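Local coordinates for BspA (BspA_V) (PDB 5DZ8), which is a cell wall-anchored adhesin of the AgI/II family in Streptococcus agalactiae, of which this chain is the variable domain, and probably mediates attachment to host surfaces, at residues Lys56-Tyr61 against Val73-Leu78; Ala5-Ala10 against Ala27-Asp32; Val86-Ala91 against Asn114-Phe119; Phe37-Ile42 against Ile149-Val154; Gly67-Phe72 against Tyr133-His138. One frame throughout, in Å; residues are numbered along the deposited sequence.

Contact 1 (Lys56-Tyr61 against Val73-Leu78); sequences KVNHHY and VDSVTL
Lys56-Tyr61 and Val73-Leu78 run antiparallel, their short axes 4.6 Å apart at the closest point, with Lys56 paired to Thr77 and Asn58 to Ser75 as hydrogen-bonded pairs. Thr77 N gives a nearly straight bond of 2.7 Å to Lys56 O. The amide of Asn58 works on the same face as Ser75 and Thr77. Asn58 ND2 donates to Ser75 OG at 3.0 Å and, in the amide plane, to Thr77 OG1 at 3.3 Å. Asn58 CG lies anti to the carbonyl carbon (chi1 -54°), which swings the amide across to the partner strand. Thr77 OG1 also bonds Thr126 OG1 on the next strand.

The two strands form a beta hairpin with a classic beta bulge, where Asp74 and Ser75 both face Asn58. Asn58 O takes Asp74 N at 2.9 Å and only a weak, longer bond from Ser75 N. At the bulge, Asp74 reaches His60. His60 ND1 donates to Asp74 OD2 at 3.1 Å, in the ring plane and onto the syn lone pair, with ring and carboxylate 23° from coplanar. This pair should favour a proton on ND1.

Val57, Val73 and Val76 share the other face with His59, whose ND1 bonds Tyr165 OH of the second subunit and whose NE2 bonds Pro31 O. Val57 splits its branches, CG1 meeting Val73 CG1 at 3.8 Å and CG2 meeting Val76 CG2 at 4.0 Å. That tyrosine also packs on Val57 and Val73.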
# COMPACT_ATOMS: atom_id res chain seq x y z
N LYS A 56 -3.99 5.05 -26.88
CA LYS A 56 -3.56 5.69 -28.10
C LYS A 56 -3.08 7.08 -27.83
O LYS A 56 -3.79 7.86 -27.19
CB LYS A 56 -4.70 5.80 -29.06
CG LYS A 56 -4.25 6.21 -30.45
CD LYS A 56 -5.44 6.25 -31.35
CE LYS A 56 -5.05 6.71 -32.75
NZ LYS A 56 -4.46 8.05 -32.69
N VAL A 57 -1.89 7.40 -28.32
CA VAL A 57 -1.38 8.76 -28.30
C VAL A 57 -1.92 9.45 -29.53
O VAL A 57 -1.82 8.91 -30.64
CB VAL A 57 0.15 8.82 -28.29
CG1 VAL A 57 0.65 10.25 -28.17
CG2 VAL A 57 0.67 8.02 -27.09
N ASN A 58 -2.53 10.62 -29.31
CA ASN A 58 -3.05 11.43 -30.41
C ASN A 58 -2.04 12.46 -30.82
O ASN A 58 -1.81 13.47 -30.13
CB ASN A 58 -4.41 12.01 -30.06
CG ASN A 58 -5.37 10.92 -29.63
OD1 ASN A 58 -5.73 10.07 -30.44
ND2 ASN A 58 -5.76 10.92 -28.33
N HIS A 59 -1.37 12.19 -31.92
CA HIS A 59 -0.35 13.09 -32.40
C HIS A 59 -0.45 13.33 -33.90
O HIS A 59 -1.07 12.58 -34.64
CB HIS A 59 1.06 12.58 -31.99
CG HIS A 59 1.38 11.22 -32.52
ND1 HIS A 59 2.06 10.29 -31.79
CD2 HIS A 59 1.06 10.61 -33.68
CE1 HIS A 59 2.18 9.18 -32.47
NE2 HIS A 59 1.57 9.34 -33.62
N HIS A 60 0.19 14.39 -34.36
CA HIS A 60 0.28 14.64 -35.80
C HIS A 60 1.57 15.44 -36.09
O HIS A 60 2.14 16.08 -35.21
CB HIS A 60 -0.97 15.33 -36.34
CG HIS A 60 -1.11 16.75 -35.93
ND1 HIS A 60 -1.66 17.13 -34.72
CD2 HIS A 60 -0.79 17.90 -36.58
CE1 HIS A 60 -1.64 18.45 -34.61
NE2 HIS A 60 -1.11 18.94 -35.73
N TYR A 61 2.01 15.30 -37.32
CA TYR A 61 3.29 15.75 -37.77
C TYR A 61 3.16 16.73 -38.95
O TYR A 61 2.47 16.41 -39.92
CB TYR A 61 4.09 14.57 -38.28
CG TYR A 61 4.26 13.43 -37.37
CD1 TYR A 61 4.67 13.62 -36.05
CD2 TYR A 61 4.04 12.12 -37.81
CE1 TYR A 61 4.81 12.55 -35.17
CE2 TYR A 61 4.19 11.04 -36.93
CZ TYR A 61 4.57 11.28 -35.61
OH TYR A 61 4.80 10.23 -34.78
N VAL A 73 1.94 16.59 -29.94
CA VAL A 73 1.43 15.53 -29.09
C VAL A 73 0.25 16.12 -28.34
O VAL A 73 0.42 16.72 -27.29
CB VAL A 73 2.50 15.03 -28.13
CG1 VAL A 73 2.03 13.76 -27.40
CG2 VAL A 73 3.80 14.78 -28.87
N ASP A 74 -0.94 15.89 -28.89
CA ASP A 74 -2.16 16.57 -28.45
C ASP A 74 -2.67 16.02 -27.14
O ASP A 74 -2.84 16.78 -26.18
CB ASP A 74 -3.22 16.51 -29.54
CG ASP A 74 -2.77 17.22 -30.81
OD1 ASP A 74 -2.31 18.40 -30.70
OD2 ASP A 74 -2.80 16.59 -31.91
N SER A 75 -2.83 14.70 -27.08
CA SER A 75 -3.32 14.05 -25.90
C SER A 75 -2.99 12.58 -25.93
O SER A 75 -2.47 12.09 -26.90
CB SER A 75 -4.83 14.25 -25.87
OG SER A 75 -5.39 13.55 -26.98
N VAL A 76 -3.37 11.86 -24.87
CA VAL A 76 -3.23 10.43 -24.84
C VAL A 76 -4.47 9.79 -24.23
O VAL A 76 -4.96 10.26 -23.21
CB VAL A 76 -1.97 9.99 -24.08
CG1 VAL A 76 -1.92 10.58 -22.67
CG2 VAL A 76 -1.90 8.47 -24.04
N THR A 77 -4.99 8.75 -24.89
CA THR A 77 -6.20 8.15 -24.46
C THR A 77 -5.90 6.78 -23.93
O THR A 77 -5.21 6.03 -24.58
CB THR A 77 -7.20 8.07 -25.63
OG1 THR A 77 -7.52 9.39 -26.03
CG2 THR A 77 -8.49 7.39 -25.16
N LEU A 78 -6.41 6.46 -22.75
CA LEU A 78 -6.41 5.09 -22.28
C LEU A 78 -7.77 4.41 -22.56
O LEU A 78 -8.80 4.94 -22.18
CB LEU A 78 -6.11 5.02 -20.79
CG LEU A 78 -4.72 5.45 -20.26
CD1 LEU A 78 -3.52 4.83 -20.98
CD2 LEU A 78 -4.59 6.96 -20.27

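Contact 2 (Ala5-Ala10 against Ala27-Asp32); sequences AFDIKA and AKTKPD. With PEG (di(hydroxyethyl)ether), chain D.
The Phe6 ring meets Thr29 and Lys30. Phe6 CD2 lies 3.6 Å from Lys30 O, which sits at the ring edge, near its plane. Thr29 CG2 approaches the same ring obliquely, 3.9 Å from Phe6 CE2. The backbone N of Phe6 donates to O2 of a bound di(hydroxyethyl)ether at 2.8 Å. Thr29 OG1 is hydrogen-bonded to O1 of that molecule, so the ligand, probably from the crystallisation liquor, bridges the two segments. At Asp7, OD1 comes within 3.5 Å of Thr29 OG1, a weak contact at most. Ile8 CG1 runs anti to the backbone N (chi1 -170°), which leaves CG2 to face Thr29 and Ala27. Ile8 CG2 touches Thr29 CG2 at 3.6 Å and Ala27 CB at 3.8 Å. Ile8 O then accepts from Ala27 N at 3.3 Å, the backbone link between the segments. Strands 4-12 and 25-29 are neighbours in the six-stranded antiparallel sheet. Strand 34-42 flanks 25-29, and a strand of the second subunit pairs with Ala5-Ala10 and carries the sheet across the interface.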
# COMPACT_ATOMS: atom_id res chain seq x y z
N ALA A 5 10.14 8.34 -36.19
CA ALA A 5 9.94 7.17 -35.37
C ALA A 5 9.31 7.52 -34.00
O ALA A 5 9.86 8.33 -33.21
CB ALA A 5 11.28 6.47 -35.20
N PHE A 6 8.16 6.92 -33.73
CA PHE A 6 7.39 7.15 -32.53
C PHE A 6 7.58 5.94 -31.62
O PHE A 6 7.50 4.84 -32.09
CB PHE A 6 5.88 7.33 -32.83
CG PHE A 6 4.97 7.01 -31.66
CD1 PHE A 6 4.98 7.79 -30.50
CD2 PHE A 6 4.13 5.93 -31.70
CE1 PHE A 6 4.14 7.51 -29.42
CE2 PHE A 6 3.25 5.63 -30.63
CZ PHE A 6 3.28 6.43 -29.47
N ASP A 7 7.83 6.14 -30.35
CA ASP A 7 7.66 5.04 -29.41
C ASP A 7 7.08 5.46 -28.11
O ASP A 7 7.06 6.64 -27.77
CB ASP A 7 8.95 4.25 -29.18
CG ASP A 7 8.82 2.75 -29.66
OD1 ASP A 7 7.75 2.03 -29.41
OD2 ASP A 7 9.82 2.29 -30.29
N ILE A 8 6.56 4.47 -27.38
CA ILE A 8 6.17 4.67 -26.02
C ILE A 8 6.70 3.52 -25.21
O ILE A 8 6.76 2.42 -25.68
CB ILE A 8 4.65 4.96 -25.86
CG1 ILE A 8 4.33 5.40 -24.44
CG2 ILE A 8 3.81 3.74 -26.18
CD1 ILE A 8 2.89 5.88 -24.26
N LYS A 9 7.11 3.82 -23.98
CA LYS A 9 7.67 2.87 -23.09
C LYS A 9 7.40 3.20 -21.61
O LYS A 9 6.94 4.27 -21.26
CB LYS A 9 9.18 2.72 -23.37
CG LYS A 9 10.06 3.88 -23.06
CD LYS A 9 11.17 4.00 -24.16
CE LYS A 9 11.21 5.41 -24.82
NZ LYS A 9 9.91 5.93 -25.41
N ALA A 10 7.71 2.26 -20.75
CA ALA A 10 7.47 2.42 -19.32
C ALA A 10 8.75 2.11 -18.59
O ALA A 10 9.43 1.11 -18.88
CB ALA A 10 6.37 1.49 -18.86
N ALA A 27 6.48 -0.83 -25.50
CA ALA A 27 5.14 -1.19 -25.81
C ALA A 27 5.11 -1.63 -27.28
O ALA A 27 5.86 -1.15 -28.12
CB ALA A 27 4.24 0.00 -25.62
N LYS A 28 4.22 -2.54 -27.57
CA LYS A 28 3.78 -2.76 -28.90
C LYS A 28 3.04 -1.47 -29.37
O LYS A 28 2.23 -0.97 -28.64
CB LYS A 28 2.91 -4.03 -28.88
CG LYS A 28 2.32 -4.37 -30.23
CD LYS A 28 1.54 -5.68 -30.16
CE LYS A 28 1.12 -6.07 -31.58
NZ LYS A 28 0.36 -7.34 -31.71
N THR A 29 3.42 -0.89 -30.51
CA THR A 29 2.86 0.38 -31.02
C THR A 29 2.64 0.32 -32.50
O THR A 29 3.20 -0.54 -33.17
CB THR A 29 3.76 1.64 -30.83
OG1 THR A 29 5.02 1.44 -31.44
CG2 THR A 29 3.95 2.02 -29.37
N LYS A 30 1.80 1.22 -32.99
CA LYS A 30 1.64 1.53 -34.38
C LYS A 30 1.99 3.01 -34.58
O LYS A 30 1.98 3.75 -33.67
CB LYS A 30 0.22 1.32 -34.89
CG LYS A 30 -0.26 -0.11 -34.78
CD LYS A 30 -1.62 -0.25 -35.47
CE LYS A 30 -2.46 -1.26 -34.72
NZ LYS A 30 -3.61 -1.72 -35.54
N PRO A 31 2.26 3.41 -35.82
CA PRO A 31 2.61 4.79 -36.08
C PRO A 31 1.50 5.79 -35.84
O PRO A 31 1.79 6.95 -35.63
CB PRO A 31 2.99 4.79 -37.59
CG PRO A 31 3.42 3.38 -37.85
CD PRO A 31 2.61 2.51 -36.94
N ASP A 32 0.25 5.38 -35.92
CA ASP A 32 -0.86 6.28 -35.59
C ASP A 32 -0.95 6.58 -34.05
O ASP A 32 -1.78 7.36 -33.64
CB ASP A 32 -2.19 5.70 -36.10
CG ASP A 32 -2.72 4.49 -35.26
OD1 ASP A 32 -2.07 4.05 -34.29
OD2 ASP A 32 -3.81 3.94 -35.57
C1 PEG D . 5.82 3.64 -34.25
O1 PEG D . 5.10 2.36 -34.32
C2 PEG D . 6.21 4.25 -35.63
O2 PEG D . 6.51 5.68 -35.64
C3 PEG D . 6.17 6.38 -36.86
C4 PEG D . 5.44 7.73 -36.64
O4 PEG D . 4.14 7.71 -35.99

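Contact 3 (Val86-Ala91 against Asn114-Phe119); sequences VAQNAA and NGNKTF
Two Asx turns meet here, one in the loop after strand 69-85 and one in the loop before strand 119-135. The main bond between them runs from Asn89 N to Asn116 OD1 at 2.7 Å. It is nearly straight (162°), and the donor lies in the carbonyl plane on a lone pair. Asn116 CG is anti to the carbonyl carbon (chi1 -67°), which brings OD1 up to the Gln88-Asn89 backbone. Gln88 CA is 3.4 Å from Asn116 OD1. The Gln88 chain bends at chi2 and crosses Asn116 at about a right angle, the two amide planes 44° apart. Asn89 reaches back with ND2, which makes a weak bond of 3.3 Å to Asn114 O. Its OD1 accepts from Ala91 N, above the carbonyl plane, though Ala91 is poorly ordered. In the other loop, Asn114 OD1 accepts from Asn116 N at 2.7 Å, which steadies the residue carrying the main acceptor. Asn89 OD1 and Asn114 OD1, each accepting from the backbone N two residues on, make the two Asx turns.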
# COMPACT_ATOMS: atom_id res chain seq x y z
N VAL A 86 -3.92 -16.69 -14.68
CA VAL A 86 -3.53 -18.01 -15.13
C VAL A 86 -3.42 -19.02 -13.98
O VAL A 86 -3.90 -20.13 -14.15
CB VAL A 86 -2.26 -18.02 -16.01
CG1 VAL A 86 -2.56 -17.36 -17.37
CG2 VAL A 86 -1.05 -17.40 -15.30
N ALA A 87 -2.83 -18.64 -12.84
CA ALA A 87 -2.60 -19.55 -11.69
C ALA A 87 -2.99 -18.90 -10.35
O ALA A 87 -3.06 -17.66 -10.24
CB ALA A 87 -1.15 -20.02 -11.65
N GLN A 88 -3.25 -19.72 -9.34
CA GLN A 88 -3.62 -19.22 -8.00
C GLN A 88 -2.45 -18.50 -7.29
O GLN A 88 -1.30 -18.97 -7.31
CB GLN A 88 -4.17 -20.33 -7.11
CG GLN A 88 -5.46 -20.99 -7.64
CD GLN A 88 -6.70 -20.09 -7.56
OE1 GLN A 88 -6.88 -19.18 -8.38
NE2 GLN A 88 -7.56 -20.36 -6.59
N ASN A 89 -2.76 -17.34 -6.71
CA ASN A 89 -1.78 -16.53 -5.98
C ASN A 89 -1.37 -17.28 -4.70
O ASN A 89 -2.22 -17.48 -3.81
CB ASN A 89 -2.42 -15.17 -5.64
CG ASN A 89 -1.48 -14.21 -4.94
OD1 ASN A 89 -0.26 -14.40 -4.89
ND2 ASN A 89 -2.05 -13.14 -4.41
N ALA A 90 -0.09 -17.70 -4.64
CA ALA A 90 0.52 -18.34 -3.47
C ALA A 90 1.08 -17.33 -2.42
O ALA A 90 1.56 -17.75 -1.37
CB ALA A 90 1.62 -19.30 -3.90
N ALA A 91 1.04 -16.02 -2.71
CA ALA A 91 1.20 -14.97 -1.69
C ALA A 91 -0.21 -14.54 -1.23
O ALA A 91 -0.59 -13.39 -1.42
N ASN A 114 -7.03 -9.42 -6.08
CA ASN A 114 -6.21 -10.50 -5.51
C ASN A 114 -5.45 -11.33 -6.56
O ASN A 114 -4.73 -12.28 -6.22
CB ASN A 114 -7.07 -11.44 -4.68
CG ASN A 114 -8.09 -12.21 -5.53
OD1 ASN A 114 -7.93 -12.42 -6.75
ND2 ASN A 114 -9.18 -12.57 -4.89
N GLY A 115 -5.67 -11.02 -7.83
CA GLY A 115 -4.89 -11.60 -8.90
C GLY A 115 -5.35 -12.98 -9.36
O GLY A 115 -4.73 -13.56 -10.25
N ASN A 116 -6.47 -13.46 -8.82
CA ASN A 116 -7.03 -14.80 -9.12
C ASN A 116 -8.22 -14.80 -10.08
O ASN A 116 -8.60 -15.87 -10.53
CB ASN A 116 -7.46 -15.54 -7.80
CG ASN A 116 -6.25 -15.91 -6.91
OD1 ASN A 116 -5.18 -16.28 -7.41
ND2 ASN A 116 -6.41 -15.76 -5.61
N LYS A 117 -8.78 -13.63 -10.38
CA LYS A 117 -9.94 -13.43 -11.28
C LYS A 117 -9.56 -12.70 -12.57
O LYS A 117 -8.88 -11.69 -12.54
CB LYS A 117 -10.99 -12.56 -10.58
CG LYS A 117 -11.67 -13.27 -9.46
CD LYS A 117 -12.76 -12.39 -8.82
CE LYS A 117 -13.83 -13.21 -8.09
NZ LYS A 117 -15.04 -12.40 -7.76
N THR A 118 -10.03 -13.17 -13.70
CA THR A 118 -9.86 -12.46 -14.93
C THR A 118 -10.85 -11.31 -15.01
O THR A 118 -11.92 -11.42 -14.52
CB THR A 118 -9.99 -13.44 -16.06
OG1 THR A 118 -8.88 -14.32 -15.94
CG2 THR A 118 -9.95 -12.74 -17.46
N PHE A 119 -10.45 -10.17 -15.56
CA PHE A 119 -11.42 -9.08 -15.78
C PHE A 119 -10.94 -8.12 -16.84
O PHE A 119 -9.76 -8.14 -17.26
CB PHE A 119 -11.69 -8.31 -14.49
CG PHE A 119 -10.45 -7.62 -13.94
CD1 PHE A 119 -9.98 -6.41 -14.49
CD2 PHE A 119 -9.67 -8.24 -12.95
CE1 PHE A 119 -8.82 -5.81 -14.00
CE2 PHE A 119 -8.52 -7.65 -12.49
CZ PHE A 119 -8.11 -6.42 -12.99

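Contact 4 (Phe37-Ile42 against Ile149-Val154); sequences FNHDMI and IHDDWV
Asp151 faces His39 and selenomethionine Met41 across two beta layers, whose short strand axes come within 10.0 Å and run nearly parallel. Strand 34-42 belongs to the six-stranded sheet and strand 144-167, which holds Ile149-Val154, to the three-stranded one. No backbone ladder joins them; side chains span the gap, one to a backbone carbonyl. Asp151 CG is anti to the backbone N (chi1 -176°), which extends the carboxylate across to the other layer. Asp151 OD2 stands over one face of the His39 ring, 3.9 Å from His39 NE2. Asp151 OD1 is 3.5 Å from Met41 CE. The bent Met41 chain also places CE at the edge of the His39 ring, in its plane. Met41 SE makes an oblique Met-aromatic contact with Trp153, 5.3 Å from the five-membered ring centroid. Further out, Met41 rests on Tyr83, His39 on Tyr81 and Trp153 on Ile96. A strand of the second subunit pairs with Ile149, His150, Trp153 and Val154. Trp153 NE1 makes a weak, bent bond to Ile42 O at 3.2 Å.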
# COMPACT_ATOMS: atom_id res chain seq x y z
N PHE A 37 0.74 -1.98 -23.68
CA PHE A 37 1.64 -2.57 -22.68
C PHE A 37 1.15 -3.91 -22.16
O PHE A 37 0.03 -4.02 -21.77
CB PHE A 37 1.74 -1.64 -21.47
CG PHE A 37 2.50 -0.38 -21.76
CD1 PHE A 37 3.89 -0.42 -21.85
CD2 PHE A 37 1.85 0.80 -21.98
CE1 PHE A 37 4.59 0.73 -22.12
CE2 PHE A 37 2.56 1.98 -22.22
CZ PHE A 37 3.93 1.94 -22.27
N ASN A 38 2.04 -4.89 -22.08
CA ASN A 38 1.74 -6.20 -21.47
C ASN A 38 2.65 -6.39 -20.28
O ASN A 38 3.79 -6.14 -20.39
CB ASN A 38 1.97 -7.28 -22.53
CG ASN A 38 0.83 -7.32 -23.54
OD1 ASN A 38 -0.26 -7.76 -23.21
ND2 ASN A 38 1.06 -6.81 -24.74
N HIS A 39 2.15 -6.80 -19.14
CA HIS A 39 3.01 -7.17 -18.02
C HIS A 39 2.67 -8.54 -17.38
O HIS A 39 1.50 -8.92 -17.22
CB HIS A 39 3.03 -6.06 -16.97
CG HIS A 39 1.81 -5.98 -16.09
ND1 HIS A 39 0.81 -5.04 -16.27
CD2 HIS A 39 1.46 -6.68 -14.98
CE1 HIS A 39 -0.09 -5.17 -15.32
NE2 HIS A 39 0.27 -6.16 -14.52
N ASP A 40 3.72 -9.29 -17.04
CA ASP A 40 3.63 -10.55 -16.27
C ASP A 40 3.51 -10.24 -14.79
O ASP A 40 4.31 -9.47 -14.27
CB ASP A 40 4.91 -11.37 -16.46
CG ASP A 40 4.90 -12.18 -17.73
OD1 ASP A 40 4.17 -11.81 -18.67
OD2 ASP A 40 5.63 -13.21 -17.77
N MSE A 41 2.55 -10.84 -14.12
CA MSE A 41 2.39 -10.68 -12.68
C MSE A 41 2.90 -11.91 -11.95
O MSE A 41 2.43 -13.03 -12.22
CB MSE A 41 0.90 -10.50 -12.39
CG MSE A 41 0.65 -9.93 -10.99
SE MSE A 41 1.24 -8.04 -10.96
CE MSE A 41 -0.51 -7.46 -11.64
N ILE A 42 3.83 -11.68 -11.01
CA ILE A 42 4.67 -12.67 -10.31
C ILE A 42 4.27 -12.69 -8.83
O ILE A 42 4.14 -11.63 -8.24
CB ILE A 42 6.18 -12.26 -10.37
CG1 ILE A 42 6.65 -11.99 -11.80
CG2 ILE A 42 7.09 -13.32 -9.75
CD1 ILE A 42 6.48 -13.16 -12.75
N ILE A 149 2.12 5.17 -13.81
CA ILE A 149 1.57 3.85 -13.51
C ILE A 149 2.08 3.32 -12.18
O ILE A 149 3.27 3.45 -11.89
CB ILE A 149 1.98 2.80 -14.55
CG1 ILE A 149 1.47 3.18 -15.94
CG2 ILE A 149 1.37 1.45 -14.23
CD1 ILE A 149 2.31 2.58 -17.06
N HIS A 150 1.17 2.73 -11.39
CA HIS A 150 1.49 2.05 -10.14
C HIS A 150 1.02 0.60 -10.24
O HIS A 150 -0.11 0.30 -10.57
CB HIS A 150 0.86 2.69 -8.89
CG HIS A 150 1.26 4.11 -8.64
ND1 HIS A 150 0.59 4.92 -7.74
CD2 HIS A 150 2.24 4.87 -9.17
CE1 HIS A 150 1.15 6.12 -7.74
NE2 HIS A 150 2.16 6.11 -8.59
N ASP A 151 1.91 -0.32 -9.94
CA ASP A 151 1.53 -1.71 -9.94
C ASP A 151 2.15 -2.32 -8.70
O ASP A 151 3.30 -2.76 -8.73
CB ASP A 151 2.03 -2.36 -11.21
CG ASP A 151 1.61 -3.80 -11.33
OD1 ASP A 151 0.41 -4.13 -11.01
OD2 ASP A 151 2.49 -4.58 -11.77
N ASP A 152 1.36 -2.33 -7.63
CA ASP A 152 1.84 -2.53 -6.28
C ASP A 152 1.31 -3.83 -5.68
O ASP A 152 0.17 -4.25 -5.97
CB ASP A 152 1.43 -1.30 -5.46
CG ASP A 152 2.16 -0.03 -5.93
OD1 ASP A 152 3.06 -0.16 -6.80
OD2 ASP A 152 1.84 1.10 -5.48
N TRP A 153 2.14 -4.47 -4.87
CA TRP A 153 1.74 -5.57 -3.96
C TRP A 153 1.47 -5.00 -2.55
O TRP A 153 2.32 -4.34 -1.98
CB TRP A 153 2.84 -6.66 -3.87
CG TRP A 153 2.81 -7.67 -4.98
CD1 TRP A 153 3.68 -7.77 -6.04
CD2 TRP A 153 1.83 -8.72 -5.16
NE1 TRP A 153 3.30 -8.82 -6.86
CE2 TRP A 153 2.18 -9.42 -6.34
CE3 TRP A 153 0.70 -9.13 -4.45
CZ2 TRP A 153 1.46 -10.51 -6.79
CZ3 TRP A 153 -0.03 -10.21 -4.92
CH2 TRP A 153 0.36 -10.89 -6.08
N VAL A 154 0.28 -5.26 -2.01
CA VAL A 154 -0.11 -4.77 -0.69
C VAL A 154 -0.31 -5.93 0.27
O VAL A 154 -1.05 -6.85 -0.03
CB VAL A 154 -1.41 -3.97 -0.77
CG1 VAL A 154 -1.84 -3.48 0.60
CG2 VAL A 154 -1.19 -2.79 -1.73

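Contact 5 (Gly67-Phe72 against Tyr133-His138); sequences GSVTAF and YELKPH
Four backbone hydrogen bonds join Val69 to Leu135 and Ala71 to Tyr133. Leu135 N gives the shortest, 2.7 Å to Val69 O, meeting it head-on with a C=O...N angle of 178°. Val69 N returns a bond of 2.8 Å to Leu135 O. Ala71 N donates to Tyr133 O at 2.9 Å in an almost straight line (175°), and Tyr133 N donates back to Ala71 O. A water also donates to Val69 O at 3.1 Å. Its leg to Glu134 OE2 is doubtful, because that oxygen is modelled too close to Thr70. Glu134 OE1 forms a salt bridge with Lys132.

This is the antiparallel ladder between strand 69-85 and the edge strand 119-135 of the six-stranded sheet. Val69 and Leu135 lie side by side and point the same way. Val69 CG1 sits between the backbone N and the carbonyl carbon (chi1 68°), which lays it 3.7 Å from Leu135 CB. Ala71 CB touches Leu135 CD2 at 4.1 Å. Beyond the ladder, Ser68 CB sits 3.3 Å from Leu135 O, and Pro137 borders Gly67. Asn167 of the second subunit bonds both Leu135 O and Gly67 O through ND2. The chemistry here is chiefly backbone pairing, with a mainly apolar face of Val69, Ala71 and Leu135 and the salt-bridged Glu134 on the other face. Leu135 O serves the ladder and the subunit interface at once.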
# COMPACT_ATOMS: atom_id res chain seq x y z
N GLY A 67 13.73 19.66 -44.01
CA GLY A 67 13.85 18.32 -43.48
C GLY A 67 13.51 18.19 -42.01
O GLY A 67 13.40 17.08 -41.49
N SER A 68 13.32 19.31 -41.34
CA SER A 68 12.83 19.30 -39.97
C SER A 68 11.34 18.96 -40.00
O SER A 68 10.68 19.04 -41.05
CB SER A 68 13.07 20.64 -39.32
OG SER A 68 12.20 21.60 -39.88
N VAL A 69 10.82 18.61 -38.83
CA VAL A 69 9.44 18.24 -38.65
C VAL A 69 8.93 18.80 -37.32
O VAL A 69 9.72 19.03 -36.42
CB VAL A 69 9.32 16.73 -38.69
CG1 VAL A 69 10.00 16.10 -37.45
CG2 VAL A 69 7.85 16.31 -38.78
N THR A 70 7.62 19.10 -37.23
CA THR A 70 6.99 19.50 -35.97
C THR A 70 6.05 18.38 -35.58
O THR A 70 5.17 17.98 -36.36
CB THR A 70 6.19 20.82 -36.05
OG1 THR A 70 6.94 21.85 -36.69
CG2 THR A 70 5.89 21.27 -34.68
N ALA A 71 6.26 17.85 -34.39
CA ALA A 71 5.45 16.81 -33.84
C ALA A 71 4.53 17.43 -32.81
O ALA A 71 5.01 18.01 -31.86
CB ALA A 71 6.34 15.76 -33.16
N PHE A 72 3.23 17.26 -32.98
CA PHE A 72 2.23 17.75 -32.02
C PHE A 72 1.74 16.56 -31.24
O PHE A 72 1.22 15.62 -31.81
CB PHE A 72 1.03 18.37 -32.75
CG PHE A 72 1.35 19.71 -33.40
CD1 PHE A 72 1.25 20.90 -32.66
CD2 PHE A 72 1.74 19.80 -34.74
CE1 PHE A 72 1.58 22.13 -33.25
CE2 PHE A 72 2.03 21.03 -35.33
CZ PHE A 72 1.96 22.20 -34.57
N TYR A 133 7.05 19.47 -30.37
CA TYR A 133 8.52 19.33 -30.49
C TYR A 133 8.93 19.64 -31.91
O TYR A 133 8.48 19.01 -32.86
CB TYR A 133 9.00 17.97 -30.10
CG TYR A 133 8.57 17.70 -28.70
CD1 TYR A 133 9.36 18.06 -27.62
CD2 TYR A 133 7.35 17.07 -28.46
CE1 TYR A 133 8.93 17.81 -26.34
CE2 TYR A 133 6.91 16.83 -27.18
CZ TYR A 133 7.67 17.21 -26.13
OH TYR A 133 7.17 16.94 -24.88
N GLU A 134 9.75 20.65 -31.99
CA GLU A 134 10.29 21.15 -33.21
C GLU A 134 11.53 20.27 -33.39
O GLU A 134 12.40 20.28 -32.54
CB GLU A 134 10.64 22.62 -33.01
CG GLU A 134 10.34 23.54 -34.15
CD GLU A 134 8.87 23.60 -34.52
OE1 GLU A 134 8.15 24.41 -33.86
OE2 GLU A 134 8.45 22.86 -35.48
N LEU A 135 11.56 19.47 -34.44
CA LEU A 135 12.59 18.45 -34.59
C LEU A 135 13.38 18.59 -35.89
O LEU A 135 12.89 18.32 -36.97
CB LEU A 135 11.97 17.08 -34.53
CG LEU A 135 11.88 16.27 -33.24
CD1 LEU A 135 12.37 16.88 -31.92
CD2 LEU A 135 10.46 15.75 -33.17
N LYS A 136 14.61 19.03 -35.73
CA LYS A 136 15.59 19.07 -36.75
C LYS A 136 15.97 17.63 -37.18
O LYS A 136 15.77 16.66 -36.43
CB LYS A 136 16.87 19.77 -36.21
CG LYS A 136 17.22 21.11 -36.84
CD LYS A 136 16.30 22.19 -36.39
CE LYS A 136 16.89 23.56 -36.69
NZ LYS A 136 17.13 23.68 -38.12
N PRO A 137 16.58 17.50 -38.37
CA PRO A 137 17.08 16.19 -38.79
C PRO A 137 17.93 15.54 -37.71
O PRO A 137 18.82 16.17 -37.14
CB PRO A 137 17.89 16.52 -40.05
CG PRO A 137 17.23 17.79 -40.60
CD PRO A 137 16.84 18.56 -39.37
N HIS A 138 17.58 14.30 -37.38
CA HIS A 138 18.19 13.53 -36.33
C HIS A 138 17.94 14.05 -34.91
O HIS A 138 18.61 13.59 -33.99
CB HIS A 138 19.69 13.34 -36.58
CG HIS A 138 20.00 12.68 -37.88
ND1 HIS A 138 19.93 11.32 -38.06
CD2 HIS A 138 20.37 13.20 -39.07
CE1 HIS A 138 20.27 11.02 -39.30
NE2 HIS A 138 20.55 12.15 -39.93
O HOH W 1 10.64 21.95 -36.76

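Contacts 1 and 5 lie on the opposite side of the chain's centre from the loops of contact 3, and contact 2 lies on the same side as contacts 1 and 5. The centres of contacts 3 and 5 are about 45 Å apart. Contacts 1 and 5 share strand 69-85 and meet where His60 O and Phe72 N are 2.7 Å apart. Contacts 1 and 2 touch through Lys56 NZ and Asp32 O at 2.9 Å, and His59 packs on Phe6. The di(hydroxyethyl)ether of contact 2 also bonds Tyr61. Phe37 of contact 4 packs on Ala27 of contact 2, and Trp153 of contact 4 reaches Asn89 of contact 3. The second subunit touches every contact but contact 3.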